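SusD superfamily protein (Bacteroides vulgatus ATCC 8482, PDB 3JQ0) probably binds nutrients, most likely glycans, at the bacterial outer membrane, as other members of the SusD family do. Local coordinates at residues A14-L19 with L104-G109; A87-T92 with A98-Y103; L114-L119 with K189-L194; L175-W180 with K219-L224. All blocks are in the same frame, centred on the assembly; numbering follows the deposited sequence. Where two conformers were deposited one is given.

Contact 1 of 4, residues A14-L19 with L104-G109; sequences AFNTGL and LGEAYG
Between two helices of the TPR-like helical bundle characteristic of SusD family proteins, Asn16 on helix 9-25 and Glu106 on helix 97-122 form a buried polar bridge. The backbones stay well apart, with the CA atoms of Asn16 and Ala107 8.2 Å from each other, and the gap is spanned by two polar side chains that cross at about a right angle. The first torsion of Asn16 (-172°) lays CG beside the carbonyl carbon, pointing the amide at helix 97-122, while the Glu106 chain runs out extended to meet it. Asn16 ND2 donates to Glu106 OE1 at 2.9 Å, on the syn side of the carboxylate. The bond is bent, 138° at the hydrogen, and the amide and carboxylate planes are turned 43° apart. Asparagine suits the site: it is short, and its NH2 gives a buried carboxylate a donor without adding a charge. Leu175 and Phe179, from a loop, pack on both side chains, and Tyr103 and Met110 press on Asn16. The other carboxylate oxygen, Glu106 OE2, lies close to the backbone O of Trp180, a closeness of two oxygens that may favour a protonated acid.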
loop_
_atom_site.group_PDB
_atom_site.type_symbol
_atom_site.label_atom_id
_atom_site.label_comp_id
_atom_site.label_asym_id
_atom_site.label_seq_id
_atom_site.Cartn_x
_atom_site.Cartn_y
_atom_site.Cartn_z
ATOM N N ALA A 14 25.283 3.351 9.342
ATOM C CA ALA A 14 24.446 2.947 10.462
ATOM C C ALA A 14 23.246 3.885 10.576
ATOM O O ALA A 14 22.130 3.455 10.847
ATOM C CB ALA A 14 25.261 2.956 11.763
ATOM N N PHE A 15 23.459 5.181 10.445
ATOM C CA PHE A 15 22.342 6.128 10.602
ATOM C C PHE A 15 21.305 5.944 9.478
ATOM O O PHE A 15 20.105 5.933 9.739
ATOM C CB PHE A 15 22.851 7.578 10.658
ATOM C CG PHE A 15 21.885 8.526 11.296
ATOM C CD1 PHE A 15 20.897 9.164 10.574
ATOM C CD2 PHE A 15 21.932 8.734 12.662
ATOM C CE1 PHE A 15 20.035 10.002 11.158
ATOM C CE2 PHE A 15 21.085 9.605 13.265
ATOM C CZ PHE A 15 20.121 10.259 12.498
ATOM N N ASN A 16 21.798 5.758 8.263
ATOM C CA ASN A 16 20.918 5.505 7.130
ATOM C C ASN A 16 20.103 4.225 7.329
ATOM O O ASN A 16 18.900 4.143 7.033
ATOM C CB ASN A 16 21.727 5.421 5.827
ATOM C CG ASN A 16 20.852 5.356 4.608
ATOM O OD1 ASN A 16 19.896 6.148 4.466
ATOM N ND2 ASN A 16 21.188 4.449 3.686
ATOM N N THR A 17 20.778 3.191 7.844
ATOM C CA THR A 17 20.125 1.939 8.124
ATOM C C THR A 17 19.022 2.177 9.182
ATOM O O THR A 17 17.901 1.659 9.073
ATOM C CB THR A 17 21.166 0.880 8.562
ATOM O OG1 THR A 17 22.064 0.705 7.470
ATOM C CG2 THR A 17 20.509 -0.442 8.921
ATOM N N GLY A 18 19.341 2.989 10.193
ATOM C CA GLY A 18 18.372 3.340 11.197
ATOM C C GLY A 18 17.164 4.098 10.644
ATOM O O GLY A 18 16.018 3.855 11.103
ATOM N N LEU A 19 17.378 5.005 9.695
ATOM C CA LEU A 19 16.247 5.726 9.067
ATOM C C LEU A 19 15.311 4.726 8.411
ATOM O O LEU A 19 14.080 4.819 8.507
ATOM C CB LEU A 19 16.721 6.717 8.029
ATOM C CG LEU A 19 17.518 7.883 8.580
ATOM C CD1 LEU A 19 17.941 8.797 7.402
ATOM C CD2 LEU A 19 16.761 8.656 9.639
ATOM N N LEU A 104 21.853 11.478 0.155
ATOM C CA LEU A 104 20.984 12.630 0.033
ATOM C C LEU A 104 19.767 12.265 -0.821
ATOM O O LEU A 104 18.646 12.674 -0.480
ATOM C CB LEU A 104 21.746 13.827 -0.532
ATOM C CG LEU A 104 22.772 14.451 0.409
ATOM C CD1 LEU A 104 23.625 15.535 -0.279
ATOM C CD2 LEU A 104 22.107 15.001 1.642
ATOM N N GLY A 105 19.972 11.494 -1.895
ATOM C CA GLY A 105 18.832 11.072 -2.710
ATOM C C GLY A 105 17.839 10.317 -1.845
ATOM O O GLY A 105 16.612 10.566 -1.888
ATOM N N GLU A 106 18.353 9.435 -0.995
ATOM C CA GLU A 106 17.491 8.676 -0.112
ATOM C C GLU A 106 16.799 9.522 0.945
ATOM O O GLU A 106 15.583 9.326 1.202
ATOM C CB GLU A 106 18.257 7.538 0.540
ATOM C CG GLU A 106 18.829 6.522 -0.420
ATOM C CD GLU A 106 19.433 5.348 0.291
ATOM O OE1 GLU A 106 20.270 5.567 1.159
ATOM O OE2 GLU A 106 19.118 4.154 -0.037
ATOM N N ALA A 107 17.538 10.433 1.581
ATOM C CA ALA A 107 16.996 11.197 2.681
ATOM C C ALA A 107 15.927 12.197 2.210
ATOM O O ALA A 107 14.835 12.283 2.788
ATOM C CB ALA A 107 18.115 11.886 3.458
ATOM N N TYR A 108 16.242 12.941 1.148
ATOM C CA TYR A 108 15.230 13.857 0.581
ATOM C C TYR A 108 13.997 13.051 0.114
ATOM O O TYR A 108 12.858 13.515 0.275
ATOM C CB TYR A 108 15.838 14.667 -0.550
ATOM C CG TYR A 108 16.706 15.827 -0.128
ATOM C CD1 TYR A 108 16.187 16.867 0.595
ATOM C CD2 TYR A 108 18.059 15.867 -0.462
ATOM C CE1 TYR A 108 16.963 17.963 0.970
ATOM C CE2 TYR A 108 18.855 16.961 -0.098
ATOM C CZ TYR A 108 18.298 17.983 0.616
ATOM O OH TYR A 108 19.079 19.073 0.971
ATOM N N GLY A 109 14.212 11.888 -0.498
ATOM C CA GLY A 109 13.091 11.081 -0.998
ATOM C C GLY A 109 12.211 10.598 0.150
ATOM O O GLY A 109 10.978 10.700 0.077
#

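Contact 2 of 4, residues A87-T92 with A98-Y103; sequences AKTTET and ATQNYY
Gln100 reaches across to the last turn of helix 75-91 and meets its backbone there. The chain is fully drawn out, with CG anti to the backbone N (chi1 -178°), and the length of glutamine carries the amide to the carbonyls at the helix end. Gln100 NE2 donates to Thr89 O at 2.8 Å in a nearly straight bond (175°), with the acceptor in the amide plane and the donor in the carbonyl plane, a match that fixes the rotation of the amide. The same nitrogen also donates to a water 3.1 Å from NE2. That water passes hydrogen bonds on to Thr92 O, at 2.7 Å from the water oxygen, and more loosely to Thr90 O, so that direct and relayed bonds reach three carbonyls where the chain leaves the helix at Thr92. The two helices form an antiparallel hairpin of the TPR-like kind, their segment axes inclined at 156° and 9.6 Å apart at closest approach, with a short connection between them. The backbone of Gln100 contributes as well, since its O lies 3.6 Å from Thr89 CG2. One turn on, Tyr103 receives the same methyl: Thr89 CG2 sits 3.9 Å from Tyr103 CB and at the edge of the ring, near its plane. Threonine fits this place because its methyl faces the neighbouring helix while OG1 bonds back to Met85 O. The Tyr103 hydroxyl is bound to Thr13 OG1 of helix 9-25, and Phe12 from that helix packs against both Thr89 and Tyr103.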
loop_
_atom_site.group_PDB
_atom_site.type_symbol
_atom_site.label_atom_id
_atom_site.label_comp_id
_atom_site.label_asym_id
_atom_site.label_seq_id
_atom_site.Cartn_x
_atom_site.Cartn_y
_atom_site.Cartn_z
ATOM N N ALA A 87 21.436 17.211 6.989
ATOM C CA ALA A 87 22.441 18.209 7.397
ATOM C C ALA A 87 23.848 17.616 7.494
ATOM O O ALA A 87 24.814 18.166 6.929
ATOM C CB ALA A 87 22.051 18.820 8.701
ATOM N N LYS A 88 23.983 16.489 8.183
ATOM C CA LYS A 88 25.296 15.870 8.362
ATOM C C LYS A 88 25.935 15.387 7.068
ATOM O O LYS A 88 27.138 15.521 6.869
ATOM C CB LYS A 88 25.274 14.738 9.382
ATOM C CG LYS A 88 24.770 15.129 10.733
ATOM C CD LYS A 88 25.613 16.231 11.391
ATOM C CE LYS A 88 25.135 16.549 12.816
ATOM N NZ LYS A 88 26.053 17.564 13.478
ATOM N N THR A 89 25.108 14.845 6.178
ATOM C CA THR A 89 25.592 14.345 4.903
ATOM C C THR A 89 25.959 15.508 3.978
ATOM O O THR A 89 26.923 15.406 3.223
ATOM C CB THR A 89 24.555 13.420 4.266
ATOM O OG1 THR A 89 24.266 12.350 5.182
ATOM C CG2 THR A 89 25.018 12.825 2.952
ATOM N N THR A 90 25.181 16.581 4.008
ATOM C CA THR A 90 25.497 17.760 3.163
ATOM C C THR A 90 26.844 18.371 3.610
ATOM O O THR A 90 27.683 18.751 2.768
ATOM C CB THR A 90 24.376 18.802 3.219
ATOM O OG1 THR A 90 23.171 18.208 2.733
ATOM C CG2 THR A 90 24.703 20.068 2.369
ATOM N N GLU A 91 27.077 18.407 4.926
ATOM C CA GLU A 91 28.263 19.049 5.543
ATOM C C GLU A 91 29.538 18.221 5.426
ATOM O O GLU A 91 30.650 18.761 5.433
ATOM C CB GLU A 91 28.007 19.286 7.039
ATOM C CG GLU A 91 27.022 20.415 7.307
ATOM C CD GLU A 91 26.356 20.381 8.704
ATOM O OE1 GLU A 91 26.703 19.538 9.555
ATOM O OE2 GLU A 91 25.437 21.197 8.927
ATOM N N THR A 92 29.421 16.902 5.406
ATOM C CA THR A 92 30.582 16.044 5.551
ATOM C C THR A 92 31.531 16.117 4.370
ATOM O O THR A 92 31.123 16.343 3.221
ATOM C CB THR A 92 30.187 14.559 5.783
ATOM O OG1 THR A 92 31.335 13.822 6.248
ATOM C CG2 THR A 92 29.634 13.909 4.529
ATOM N N ALA A 98 29.812 10.055 -4.826
ATOM C CA ALA A 98 28.716 9.118 -5.166
ATOM C C ALA A 98 27.992 8.638 -3.908
ATOM O O ALA A 98 26.764 8.502 -3.902
ATOM C CB ALA A 98 29.191 7.909 -5.971
ATOM N N THR A 99 28.735 8.399 -2.837
ATOM C CA THR A 99 28.129 7.914 -1.586
ATOM C C THR A 99 27.300 9.003 -0.922
ATOM O O THR A 99 26.179 8.767 -0.492
ATOM C CB THR A 99 29.207 7.311 -0.687
ATOM O OG1 THR A 99 29.645 6.092 -1.295
ATOM C CG2 THR A 99 28.675 6.991 0.723
ATOM N N GLN A 100 27.873 10.191 -0.834
ATOM C CA GLN A 100 27.212 11.367 -0.298
ATOM C C GLN A 100 25.895 11.630 -1.067
ATOM O O GLN A 100 24.805 11.797 -0.472
ATOM C CB GLN A 100 28.149 12.571 -0.375
ATOM C CG GLN A 100 27.592 13.838 0.194
ATOM C CD GLN A 100 28.519 15.042 -0.011
ATOM O OE1 GLN A 100 29.197 15.154 -1.057
ATOM N NE2 GLN A 100 28.535 15.936 0.958
ATOM N N ASN A 101 25.973 11.653 -2.387
ATOM C CA ASN A 101 24.796 11.903 -3.216
ATOM C C ASN A 101 23.727 10.843 -3.021
ATOM O O ASN A 101 22.542 11.152 -3.036
ATOM C CB ASN A 101 25.213 12.041 -4.682
ATOM C CG ASN A 101 25.896 13.378 -4.983
ATOM O OD1 ASN A 101 25.785 14.334 -4.228
ATOM N ND2 ASN A 101 26.558 13.449 -6.143
ATOM N N TYR A 102 24.137 9.588 -2.925
ATOM C CA TYR A 102 23.165 8.517 -2.786
ATOM C C TYR A 102 22.384 8.694 -1.475
ATOM O O TYR A 102 21.165 8.561 -1.438
ATOM C CB TYR A 102 23.802 7.116 -2.857
ATOM C CG TYR A 102 22.807 6.069 -3.337
ATOM C CD1 TYR A 102 22.520 5.928 -4.703
ATOM C CD2 TYR A 102 22.068 5.303 -2.439
ATOM C CE1 TYR A 102 21.616 5.035 -5.157
ATOM C CE2 TYR A 102 21.126 4.381 -2.900
ATOM C CZ TYR A 102 20.906 4.272 -4.253
ATOM O OH TYR A 102 19.967 3.368 -4.705
ATOM N N TYR A 103 23.099 8.978 -0.386
ATOM C CA TYR A 103 22.424 9.197 0.890
ATOM C C TYR A 103 21.468 10.391 0.815
ATOM O O TYR A 103 20.367 10.317 1.364
ATOM C CB TYR A 103 23.394 9.435 2.025
ATOM C CG TYR A 103 24.200 8.259 2.526
ATOM C CD1 TYR A 103 23.649 7.011 2.701
ATOM C CD2 TYR A 103 25.527 8.423 2.868
ATOM C CE1 TYR A 103 24.369 5.988 3.194
ATOM C CE2 TYR A 103 26.262 7.391 3.321
ATOM C CZ TYR A 103 25.702 6.166 3.501
ATOM O OH TYR A 103 26.413 5.091 4.029
HETATM O O HOH W 1 30.568 18.214 1.290
#

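Contact 3 of 4, residues L114-L119 with K189-L194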
loop_
_atom_site.group_PDB
_atom_site.type_symbol
_atom_site.label_atom_id
_atom_site.label_comp_id
_atom_site.label_asym_id
_atom_site.label_seq_id
_atom_site.Cartn_x
_atom_site.Cartn_y
_atom_site.Cartn_z
ATOM N N LEU A 114 7.127 10.704 3.466
ATOM C CA LEU A 114 6.379 10.855 4.695
ATOM C C LEU A 114 5.437 12.058 4.621
ATOM O O LEU A 114 4.272 11.949 5.006
ATOM C CB LEU A 114 7.312 10.939 5.909
ATOM C CG LEU A 114 8.122 9.694 6.203
ATOM C CD1 LEU A 114 9.110 9.929 7.333
ATOM C CD2 LEU A 114 7.212 8.491 6.552
ATOM N N TYR A 115 5.930 13.186 4.136
ATOM C CA TYR A 115 5.073 14.330 3.994
ATOM C C TYR A 115 3.905 14.086 3.051
ATOM O O TYR A 115 2.825 14.687 3.235
ATOM C CB TYR A 115 5.829 15.607 3.609
ATOM C CG TYR A 115 6.438 16.304 4.831
ATOM C CD1 TYR A 115 5.644 16.949 5.740
ATOM C CD2 TYR A 115 7.802 16.257 5.080
ATOM C CE1 TYR A 115 6.178 17.550 6.874
ATOM C CE2 TYR A 115 8.362 16.892 6.164
ATOM C CZ TYR A 115 7.555 17.536 7.066
ATOM O OH TYR A 115 8.043 18.145 8.223
ATOM N N PHE A 116 4.068 13.209 2.046
ATOM C CA PHE A 116 2.971 12.906 1.113
ATOM C C PHE A 116 1.891 12.032 1.778
ATOM O O PHE A 116 0.703 12.225 1.515
ATOM C CB PHE A 116 3.538 12.309 -0.164
ATOM C CG PHE A 116 2.521 12.084 -1.256
ATOM C CD1 PHE A 116 1.678 13.097 -1.689
ATOM C CD2 PHE A 116 2.427 10.846 -1.874
ATOM C CE1 PHE A 116 0.772 12.896 -2.691
ATOM C CE2 PHE A 116 1.503 10.644 -2.886
ATOM C CZ PHE A 116 0.681 11.679 -3.313
ATOM N N HIS A 117 2.263 11.111 2.676
ATOM C CA HIS A 117 1.261 10.465 3.536
ATOM C C HIS A 117 0.542 11.492 4.389
ATOM O O HIS A 117 -0.674 11.473 4.558
ATOM C CB HIS A 117 1.883 9.405 4.425
ATOM C CG HIS A 117 2.122 8.091 3.762
ATOM N ND1 HIS A 117 1.123 7.242 3.357
ATOM C CD2 HIS A 117 3.295 7.448 3.531
ATOM C CE1 HIS A 117 1.672 6.154 2.859
ATOM N NE2 HIS A 117 2.994 6.254 2.934
ATOM N N LEU A 118 1.309 12.406 4.988
ATOM C CA LEU A 118 0.704 13.437 5.857
ATOM C C LEU A 118 -0.272 14.336 5.094
ATOM O O LEU A 118 -1.355 14.629 5.568
ATOM C CB LEU A 118 1.792 14.288 6.562
ATOM C CG LEU A 118 2.682 13.556 7.584
ATOM C CD1 LEU A 118 3.807 14.467 8.072
ATOM C CD2 LEU A 118 1.825 13.095 8.753
ATOM N N LEU A 119 0.127 14.759 3.887
ATOM C CA LEU A 119 -0.739 15.628 3.063
ATOM C C LEU A 119 -2.076 14.948 2.761
ATOM O O LEU A 119 -3.127 15.531 2.925
ATOM C CB LEU A 119 -0.042 15.922 1.743
ATOM C CG LEU A 119 -0.869 16.723 0.761
ATOM C CD1 LEU A 119 -1.145 18.152 1.226
ATOM C CD2 LEU A 119 -0.222 16.705 -0.617
ATOM N N LYS A 189 7.321 10.751 -7.170
ATOM C CA LYS A 189 7.106 11.935 -8.025
ATOM C C LYS A 189 5.842 11.760 -8.872
ATOM O O LYS A 189 5.011 12.669 -8.981
ATOM C CB LYS A 189 8.332 12.154 -8.889
ATOM C CG LYS A 189 8.245 13.429 -9.743
ATOM C CD LYS A 189 9.507 13.693 -10.523
ATOM C CE LYS A 189 9.484 15.006 -11.256
ATOM N NZ LYS A 189 10.726 15.189 -12.085
ATOM N N GLY A 190 5.687 10.593 -9.485
ATOM C CA GLY A 190 4.494 10.344 -10.268
ATOM C C GLY A 190 3.239 10.450 -9.404
ATOM O O GLY A 190 2.237 11.086 -9.808
ATOM N N GLU A 191 3.278 9.874 -8.194
ATOM C CA GLU A 191 2.120 9.956 -7.339
ATOM C C GLU A 191 1.811 11.394 -6.949
ATOM O O GLU A 191 0.645 11.820 -6.919
ATOM C CB GLU A 191 2.301 9.134 -6.051
ATOM C CG GLU A 191 2.489 7.655 -6.294
ATOM C CD GLU A 191 2.320 6.865 -5.014
ATOM O OE1 GLU A 191 2.990 7.138 -3.998
ATOM O OE2 GLU A 191 1.410 6.011 -5.009
ATOM N N ALA A 192 2.839 12.148 -6.603
ATOM C CA ALA A 192 2.661 13.512 -6.118
ATOM C C ALA A 192 2.119 14.427 -7.213
ATOM O O ALA A 192 1.222 15.251 -6.957
ATOM C CB ALA A 192 3.985 14.075 -5.591
ATOM N N TYR A 193 2.614 14.280 -8.454
ATOM C CA TYR A 193 2.122 15.114 -9.536
ATOM C C TYR A 193 0.747 14.649 -10.013
ATOM O O TYR A 193 -0.040 15.493 -10.475
ATOM C CB TYR A 193 3.175 15.264 -10.645
ATOM C CG TYR A 193 4.261 16.210 -10.280
ATOM C CD1 TYR A 193 5.370 15.834 -9.532
ATOM C CD2 TYR A 193 4.218 17.536 -10.716
ATOM C CE1 TYR A 193 6.353 16.741 -9.203
ATOM C CE2 TYR A 193 5.212 18.442 -10.400
ATOM C CZ TYR A 193 6.285 18.041 -9.629
ATOM O OH TYR A 193 7.293 18.932 -9.304
ATOM N N LEU A 194 0.406 13.357 -9.926
ATOM C CA LEU A 194 -0.994 12.994 -10.135
ATOM C C LEU A 194 -1.904 13.685 -9.126
ATOM O O LEU A 194 -2.967 14.220 -9.486
ATOM C CB LEU A 194 -1.197 11.470 -10.032
ATOM C CG LEU A 194 -0.806 10.602 -11.203
ATOM C CD1 LEU A 194 -1.085 9.125 -10.870
ATOM C CD2 LEU A 194 -1.567 11.000 -12.472
#
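Phe116 on helix 97-122 and Ala192 on helix 182-199 mark the nearest approach of the two backbones, with 7.3 Å between their CA atoms. Both segments are regular helix, and the small Ala192, and the CB of Glu191 beside it, let a single large ring bridge the gap. A chi1 of -174° turns the Phe116 ring away from its own backbone N, and this sends the ring outward from its own helix until its far end rests on the other. Contact is made mainly by the ring atoms farthest from the backbone. Phe116 CE2 lies 3.6 Å from Glu191 CB, and CZ is 3.6 Å from Glu191 O and 3.9 Å from Ala192 CA. The methyl of Ala192 sits over one ring face, more loosely, 4.5 Å from CE1. Phenylalanine suits this buried place because it is long, flat and wholly apolar. Glu191 offers the ring chiefly its aliphatic part. Its chain crosses that of Phe116 at about a right angle, and its carboxylate plane is turned 62° from the ring. Glu191 OE1 is hydrogen-bonded to Tyr362 OH, and OE2 is bound by Gln370 NE2, so the polar end is satisfied elsewhere. Arg120, one turn along from Phe116, makes a cation-pi contact with its ring. On the flanks, helix 97-122 packs against helices 75-91 and 149-167 through Tyr115, while helix 182-199 leans on helix 204-217 through Tyr193 and on helix 364-377 through Leu194; strand 359-363 supplies Tyr362.

Contact 4 of 4, residues L175-W180 with K219-L224; sequences LGRHFW and KADVGL. With TRS (2-amino-2-hydroxymethyl-propane-1,3-diol), chain B.
Arg177 sets its CG beside the backbone N (chi1 -63°) and then runs extended to NE, which carries the guanidinium across to the backbone of Asp221. Two tight turns meet here at the surface, one between helices 149-167 and 182-199, the other between 204-217 and 229-233. Arg177 follows Gly176 in a type I beta turn ending at Phe179, and Asp221 is the centre of an inverse gamma turn. Gly176 suits its place because its backbone angles would jam a side chain against the preceding carbonyl. The guanidinium grips end-on: NH2 and NH1 both donate to Asp221 O, at 2.7 and 3.0 Å, with that oxygen close to the guanidinium plane. The NH2 bond is the straighter, 154° against 138° at the hydrogen. A looser salt bridge joins NH2 to Asp221 OD2 at 3.5 Å. Arginine is well matched to a site of several acceptors, and NH1 also binds Met243 O. Beside this pair lies a Tris molecule, probably from the crystallisation liquor. Arg177 NE makes a weak bond of 2.9 Å to its O2, and NH2 donates to its O1. Val222 CG1 packs 3.8 Å from Arg177 NH1, whereas Tris O3 donates to Asp221 OD2 at 2.9 Å.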
loop_
_atom_site.group_PDB
_atom_site.type_symbol
_atom_site.label_atom_id
_atom_site.label_comp_id
_atom_site.label_asym_id
_atom_site.label_seq_id
_atom_site.Cartn_x
_atom_site.Cartn_y
_atom_site.Cartn_z
ATOM N N LEU A 175 22.028 0.245 -2.714
ATOM C CA LEU A 175 21.909 -0.322 -1.385
ATOM C C LEU A 175 20.781 -1.368 -1.310
ATOM O O LEU A 175 20.333 -1.733 -0.217
ATOM C CB LEU A 175 21.696 0.766 -0.376
ATOM C CG LEU A 175 22.861 1.747 -0.247
ATOM C CD1 LEU A 175 22.546 2.840 0.721
ATOM C CD2 LEU A 175 24.165 1.054 0.208
ATOM N N GLY A 176 20.357 -1.840 -2.478
ATOM C CA GLY A 176 19.306 -2.857 -2.576
ATOM C C GLY A 176 17.904 -2.270 -2.722
ATOM O O GLY A 176 17.670 -1.091 -2.455
ATOM N N ARG A 177 16.978 -3.145 -3.106
ATOM C CA ARG A 177 15.585 -2.736 -3.311
ATOM C C ARG A 177 14.862 -2.493 -2.008
ATOM O O ARG A 177 13.756 -1.963 -2.042
ATOM C CB ARG A 177 14.858 -3.788 -4.142
ATOM C CG ARG A 177 15.423 -3.943 -5.530
ATOM C CD ARG A 177 15.039 -5.296 -6.171
ATOM N NE ARG A 177 15.815 -5.512 -7.385
ATOM C CZ ARG A 177 15.460 -5.149 -8.601
ATOM N NH1 ARG A 177 14.268 -4.658 -8.860
ATOM N NH2 ARG A 177 16.286 -5.372 -9.612
ATOM N N HIS A 178 15.459 -2.879 -0.882
ATOM C CA HIS A 178 14.865 -2.570 0.408
ATOM C C HIS A 178 15.373 -1.257 1.000
ATOM O O HIS A 178 14.993 -0.907 2.100
ATOM C CB HIS A 178 15.090 -3.749 1.339
ATOM C CG HIS A 178 16.536 -4.008 1.591
ATOM N ND1 HIS A 178 17.438 -4.140 0.559
ATOM C CD2 HIS A 178 17.229 -4.125 2.734
ATOM C CE1 HIS A 178 18.636 -4.329 1.068
ATOM N NE2 HIS A 178 18.526 -4.350 2.379
ATOM N N PHE A 179 16.187 -0.522 0.235
ATOM C CA PHE A 179 16.609 0.825 0.575
ATOM C C PHE A 179 16.069 1.753 -0.502
ATOM O O PHE A 179 15.868 1.365 -1.648
ATOM C CB PHE A 179 18.147 0.940 0.690
ATOM C CG PHE A 179 18.676 0.507 2.041
ATOM C CD1 PHE A 179 18.571 -0.808 2.497
ATOM C CD2 PHE A 179 19.258 1.427 2.884
ATOM C CE1 PHE A 179 19.065 -1.161 3.749
ATOM C CE2 PHE A 179 19.729 1.063 4.131
ATOM C CZ PHE A 179 19.606 -0.199 4.577
ATOM N N TRP A 180 15.863 3.025 -0.139
ATOM C CA TRP A 180 15.349 3.987 -1.079
ATOM C C TRP A 180 16.321 4.169 -2.253
ATOM O O TRP A 180 17.527 4.032 -2.097
ATOM C CB TRP A 180 15.033 5.323 -0.373
ATOM C CG TRP A 180 14.119 6.231 -1.143
ATOM C CD1 TRP A 180 14.473 7.176 -2.082
ATOM C CD2 TRP A 180 12.693 6.258 -1.051
ATOM N NE1 TRP A 180 13.341 7.796 -2.541
ATOM C CE2 TRP A 180 12.236 7.258 -1.958
ATOM C CE3 TRP A 180 11.760 5.574 -0.273
ATOM C CZ2 TRP A 180 10.899 7.547 -2.143
ATOM C CZ3 TRP A 180 10.404 5.864 -0.452
ATOM C CH2 TRP A 180 9.994 6.853 -1.370
ATOM N N LYS A 219 13.839 2.932 -16.177
ATOM C CA LYS A 219 15.319 3.003 -16.261
ATOM C C LYS A 219 16.003 2.091 -15.263
ATOM O O LYS A 219 17.190 1.767 -15.415
ATOM C CB LYS A 219 15.804 4.428 -16.004
ATOM C CG LYS A 219 15.435 5.410 -17.096
ATOM C CD LYS A 219 15.778 6.840 -16.713
ATOM C CE LYS A 219 15.495 7.888 -17.814
ATOM N NZ LYS A 219 14.456 7.507 -18.848
ATOM N N ALA A 220 15.312 1.721 -14.188
ATOM C CA ALA A 220 15.859 0.786 -13.245
ATOM C C ALA A 220 15.640 -0.661 -13.770
ATOM O O ALA A 220 14.867 -0.920 -14.695
ATOM C CB ALA A 220 15.232 0.992 -11.878
ATOM N N ASP A 221 16.301 -1.604 -13.124
ATOM C CA ASP A 221 16.179 -3.022 -13.450
ATOM C C ASP A 221 14.926 -3.592 -12.799
ATOM O O ASP A 221 14.990 -4.237 -11.753
ATOM C CB ASP A 221 17.434 -3.730 -12.973
ATOM C CG ASP A 221 17.446 -5.192 -13.263
ATOM O OD1 ASP A 221 16.747 -5.628 -14.196
ATOM O OD2 ASP A 221 18.151 -5.910 -12.496
ATOM N N VAL A 222 13.802 -3.327 -13.438
ATOM C CA VAL A 222 12.484 -3.652 -12.915
ATOM C C VAL A 222 11.641 -4.286 -14.021
ATOM O O VAL A 222 11.784 -3.965 -15.206
ATOM C CB VAL A 222 11.758 -2.435 -12.296
ATOM C CG1 VAL A 222 12.518 -2.031 -10.992
ATOM C CG2 VAL A 222 11.609 -1.314 -13.268
ATOM N N GLY A 223 10.729 -5.157 -13.618
ATOM C CA GLY A 223 9.783 -5.730 -14.534
ATOM C C GLY A 223 8.827 -6.604 -13.742
ATOM O O GLY A 223 9.004 -6.827 -12.529
ATOM N N LEU A 224 7.815 -7.094 -14.427
ATOM C CA LEU A 224 6.841 -7.960 -13.743
ATOM C C LEU A 224 7.424 -9.363 -13.483
ATOM O O LEU A 224 8.092 -9.943 -14.350
ATOM C CB LEU A 224 5.580 -8.136 -14.571
ATOM C CG LEU A 224 4.729 -6.906 -14.855
ATOM C CD1 LEU A 224 3.531 -7.229 -15.739
ATOM C CD2 LEU A 224 4.281 -6.243 -13.533
HETATM C C TRS B . 19.469 -5.963 -7.863
HETATM C C1 TRS B . 19.327 -7.428 -8.323
HETATM C C2 TRS B . 18.753 -5.690 -6.562
HETATM C C3 TRS B . 19.211 -4.814 -8.834
HETATM N N TRS B . 20.865 -5.790 -7.523
HETATM O O1 TRS B . 18.211 -7.761 -9.120
HETATM O O2 TRS B . 18.081 -6.838 -6.113
HETATM O O3 TRS B . 19.654 -4.951 -10.181
#

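In the fold
Contacts 2, 1 and 3 follow one another along helix 97-122, joining it to helices 75-91, 9-25 and 182-199, whereas contact 4 ties two surface loops. Contacts 1 and 3 are buried, yet unlike: the first is polar, the third an apolar ring against a helix, nearer the chain's centre. Contact 2, partly buried at the hairpin end, mixes methyl packing with an amide bonded directly and through a water to backbone carbonyls, while contact 4 has a charged side chain gripping one carbonyl. Contact 2 is nested in the chain loop closed by contact 1 and touches it through Leu104 and through Asn16 against Tyr103. Loop 175-180 of contact 4 lies against Glu106 of contact 1.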